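PDB 6F2P: paenibacillus xanthan lyase from Paenibacillus, which cleaves the polysaccharide xanthan by elimination, as a multidomain, calcium-binding lyase of polysaccharide lyase family 8. Local coordinates for residues D904-A912 with A1031-V1039. Numbering follows the deposited sequence.
Sequences DTTVIVDNA and ADAVKLVKV. With CA (calcium ion), chain G.
Val907 and Val909 pair with Leu1036 and Val1034 through four backbone hydrogen bonds, which zip strand 907-910 antiparallel onto strand 1033-1039. In each pair the two residues exchange N-H and C=O; the straightest bond, Val909 N to Val1034 O, has an N-H...O angle of 166°. Between these rungs the CA-H groups of Ile908 and Lys1035 point at carbonyl oxygens, the closer being Lys1035 CA to Val907 O at 3.2 Å.

Apolar contacts follow the two faces. Val909 and Val1034 lie side by side, CB of the first 3.9 Å from CG2 of the second, and both reach Phe952 of the opposing sheet; compact branched residues suit this buried face. On the other face Lys1035 has CG anti to its backbone N (chi1 -178°), which lays its methylenes alongside Ile908, CD 3.5 Å from Ile908 CG1. Its ammonium makes a cation-pi contact with Trp1002.

A water ties the end of helix 902-905, through Thr905 and Thr906, to strand 1033-1039. Thr905 OG1 and Thr906 OG1 each lie 2.8 Å from the water O, which also accepts the N-H of Lys1038, while Thr906 CG2 reaches Lys1035 CG. A valine in place of Thr906 has no hydroxyl, and the water would probably lose one of its three anchors.

At the other end Asp910 binds calcium mainly through OD1 at 2.6 Å, with OD2 at a longer 2.9 Å, whereas Asn911 OD1 binds at 2.3 Å and Asp1032 OD1 at 2.5 Å. Such hard carboxylate and amide oxygens suit calcium, and the aspartates bring negative charge. Backbone carbonyls of Tyr933 and Asp936 complete this site, which ties together the ends of the first and last strands of a beta-sandwich assigned to the golvesin C-terminal family.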
loop_
_atom_site.group_PDB
_atom_site.type_symbol
_atom_site.label_atom_id
_atom_site.label_comp_id
_atom_site.label_asym_id
_atom_site.label_seq_id
_atom_site.Cartn_x
_atom_site.Cartn_y
_atom_site.Cartn_z
ATOM N N ASP A 904 -17.374 27.489 26.162
ATOM C CA ASP A 904 -18.304 26.976 25.159
ATOM C C ASP A 904 -19.753 27.331 25.446
ATOM O O ASP A 904 -20.537 27.554 24.522
ATOM C CB ASP A 904 -18.214 25.447 25.066
ATOM C CG ASP A 904 -16.814 24.954 24.746
ATOM O OD1 ASP A 904 -16.165 25.536 23.843
ATOM O OD2 ASP A 904 -16.376 23.979 25.406
ATOM N N THR A 905 -20.112 27.364 26.727
ATOM C CA THR A 905 -21.523 27.377 27.116
ATOM C C THR A 905 -22.047 28.714 27.645
ATOM O O THR A 905 -23.197 29.060 27.400
ATOM C CB THR A 905 -21.855 26.237 28.114
ATOM O OG1 THR A 905 -20.874 26.198 29.156
ATOM C CG2 THR A 905 -21.868 24.897 27.401
ATOM N N THR A 906 -21.211 29.461 28.360
ATOM C CA THR A 906 -21.607 30.771 28.873
ATOM C C THR A 906 -22.059 31.712 27.746
ATOM O O THR A 906 -21.386 31.834 26.725
ATOM C CB THR A 906 -20.467 31.427 29.686
ATOM O OG1 THR A 906 -20.148 30.606 30.818
ATOM C CG2 THR A 906 -20.884 32.816 30.172
ATOM N N VAL A 907 -23.214 32.349 27.925
ATOM C CA VAL A 907 -23.746 33.274 26.925
ATOM C C VAL A 907 -24.011 34.655 27.527
ATOM O O VAL A 907 -24.591 34.758 28.604
ATOM C CB VAL A 907 -25.056 32.751 26.311
ATOM C CG1 VAL A 907 -25.567 33.728 25.266
ATOM C CG2 VAL A 907 -24.850 31.372 25.698
ATOM N N ILE A 908 -23.570 35.711 26.845
ATOM C CA ILE A 908 -23.848 37.080 27.284
ATOM C C ILE A 908 -24.648 37.846 26.235
ATOM O O ILE A 908 -24.333 37.804 25.047
ATOM C CB ILE A 908 -22.560 37.872 27.579
ATOM C CG1 ILE A 908 -21.755 37.198 28.688
ATOM C CG2 ILE A 908 -22.892 39.323 27.952
ATOM C CD1 ILE A 908 -20.496 37.960 29.091
ATOM N N VAL A 909 -25.695 38.539 26.673
ATOM C CA VAL A 909 -26.468 39.377 25.765
ATOM C C VAL A 909 -26.481 40.821 26.249
ATOM O O VAL A 909 -26.927 41.098 27.358
ATOM C CB VAL A 909 -27.904 38.868 25.603
ATOM C CG1 VAL A 909 -28.586 39.604 24.476
ATOM C CG2 VAL A 909 -27.903 37.376 25.325
ATOM N N ASP A 910 -25.964 41.729 25.421
ATOM C CA ASP A 910 -25.931 43.151 25.751
ATOM C C ASP A 910 -27.108 43.825 25.060
ATOM O O ASP A 910 -27.721 43.231 24.180
ATOM C CB ASP A 910 -24.610 43.774 25.294
ATOM C CG ASP A 910 -24.357 45.135 25.917
ATOM O OD1 ASP A 910 -24.085 45.185 27.136
ATOM O OD2 ASP A 910 -24.424 46.152 25.191
ATOM N N ASN A 911 -27.444 45.047 25.459
ATOM C CA ASN A 911 -28.581 45.739 24.853
ATOM C C ASN A 911 -28.318 46.098 23.394
ATOM O O ASN A 911 -29.251 46.333 22.620
ATOM C CB ASN A 911 -28.924 46.991 25.641
ATOM C CG ASN A 911 -27.725 47.879 25.848
ATOM O OD1 ASN A 911 -26.837 47.561 26.638
ATOM N ND2 ASN A 911 -27.688 49.002 25.138
ATOM N N ALA A 912 -27.039 46.147 23.031
ATOM C CA ALA A 912 -26.624 46.348 21.646
ATOM C C ALA A 912 -25.167 45.948 21.494
ATOM O O ALA A 912 -24.301 46.708 21.925
ATOM C CB ALA A 912 -26.805 47.805 21.239
ATOM N N ALA A 1031 -32.078 48.803 31.298
ATOM C CA ALA A 1031 -31.801 47.519 30.654
ATOM C C ALA A 1031 -30.352 47.494 30.169
ATOM O O ALA A 1031 -29.933 48.384 29.429
ATOM C CB ALA A 1031 -32.761 47.284 29.486
ATOM N N ASP A 1032 -29.590 46.481 30.579
ATOM C CA ASP A 1032 -28.162 46.423 30.262
ATOM C C ASP A 1032 -27.737 45.074 29.663
ATOM O O ASP A 1032 -27.656 44.930 28.440
ATOM C CB ASP A 1032 -27.331 46.754 31.511
ATOM C CG ASP A 1032 -25.855 46.937 31.210
ATOM O OD1 ASP A 1032 -25.505 47.244 30.049
ATOM O OD2 ASP A 1032 -25.041 46.787 32.149
ATOM N N ALA A 1033 -27.467 44.092 30.522
ATOM C CA ALA A 1033 -27.004 42.785 30.057
ATOM C C ALA A 1033 -27.388 41.598 30.958
ATOM O O ALA A 1033 -27.518 41.733 32.183
ATOM C CB ALA A 1033 -25.492 42.810 29.825
ATOM N N VAL A 1034 -27.568 40.439 30.323
ATOM C CA VAL A 1034 -27.788 39.178 31.023
ATOM C C VAL A 1034 -26.673 38.180 30.695
ATOM O O VAL A 1034 -25.990 38.312 29.677
ATOM C CB VAL A 1034 -29.150 38.554 30.658
ATOM C CG1 VAL A 1034 -30.270 39.557 30.885
ATOM C CG2 VAL A 1034 -29.148 38.083 29.216
ATOM N N LYS A 1035 -26.488 37.189 31.562
ATOM C CA LYS A 1035 -25.486 36.148 31.333
ATOM C C LYS A 1035 -25.927 34.802 31.891
ATOM O O LYS A 1035 -26.193 34.665 33.083
ATOM C CB LYS A 1035 -24.125 36.531 31.926
ATOM C CG LYS A 1035 -23.040 35.500 31.659
ATOM C CD LYS A 1035 -21.642 36.013 31.993
ATOM C CE LYS A 1035 -21.420 36.162 33.486
ATOM N NZ LYS A 1035 -19.975 36.375 33.815
ATOM N N LEU A 1036 -26.008 33.811 31.016
ATOM C CA LEU A 1036 -26.318 32.457 31.440
ATOM C C LEU A 1036 -25.010 31.699 31.651
ATOM O O LEU A 1036 -24.130 31.694 30.786
ATOM C CB LEU A 1036 -27.200 31.745 30.406
ATOM C CG LEU A 1036 -28.719 31.956 30.477
ATOM C CD1 LEU A 1036 -29.083 33.425 30.439
ATOM C CD2 LEU A 1036 -29.420 31.212 29.351
ATOM N N VAL A 1037 -24.872 31.082 32.816
ATOM C CA VAL A 1037 -23.694 30.284 33.098
ATOM C C VAL A 1037 -24.113 28.862 33.418
ATOM O O VAL A 1037 -24.901 28.631 34.333
ATOM C CB VAL A 1037 -22.907 30.843 34.279
ATOM C CG1 VAL A 1037 -21.588 30.088 34.418
ATOM C CG2 VAL A 1037 -22.668 32.337 34.093
ATOM N N LYS A 1038 -23.588 27.907 32.660
ATOM C CA LYS A 1038 -23.984 26.517 32.828
ATOM C C LYS A 1038 -23.508 25.929 34.164
ATOM O O LYS A 1038 -22.405 26.209 34.626
ATOM C CB LYS A 1038 -23.514 25.668 31.641
ATOM C CG LYS A 1038 -24.123 24.276 31.623
ATOM C CD LYS A 1038 -24.154 23.656 30.238
ATOM C CE LYS A 1038 -24.719 22.248 30.311
ATOM N NZ LYS A 1038 -23.903 21.412 31.246
ATOM N N VAL A 1039 -24.373 25.136 34.789
ATOM C CA VAL A 1039 -24.032 24.420 36.016
ATOM C C VAL A 1039 -24.465 22.956 35.914
ATOM O O VAL A 1039 -25.557 22.654 35.428
ATOM C CB VAL A 1039 -24.668 25.063 37.287
ATOM C CG1 VAL A 1039 -23.975 26.361 37.642
ATOM C CG2 VAL A 1039 -26.148 25.299 37.093
HETATM CA CA CA G . -24.793 47.586 27.671
HETATM O O HOH W 1 -21.308 28.116 31.150
#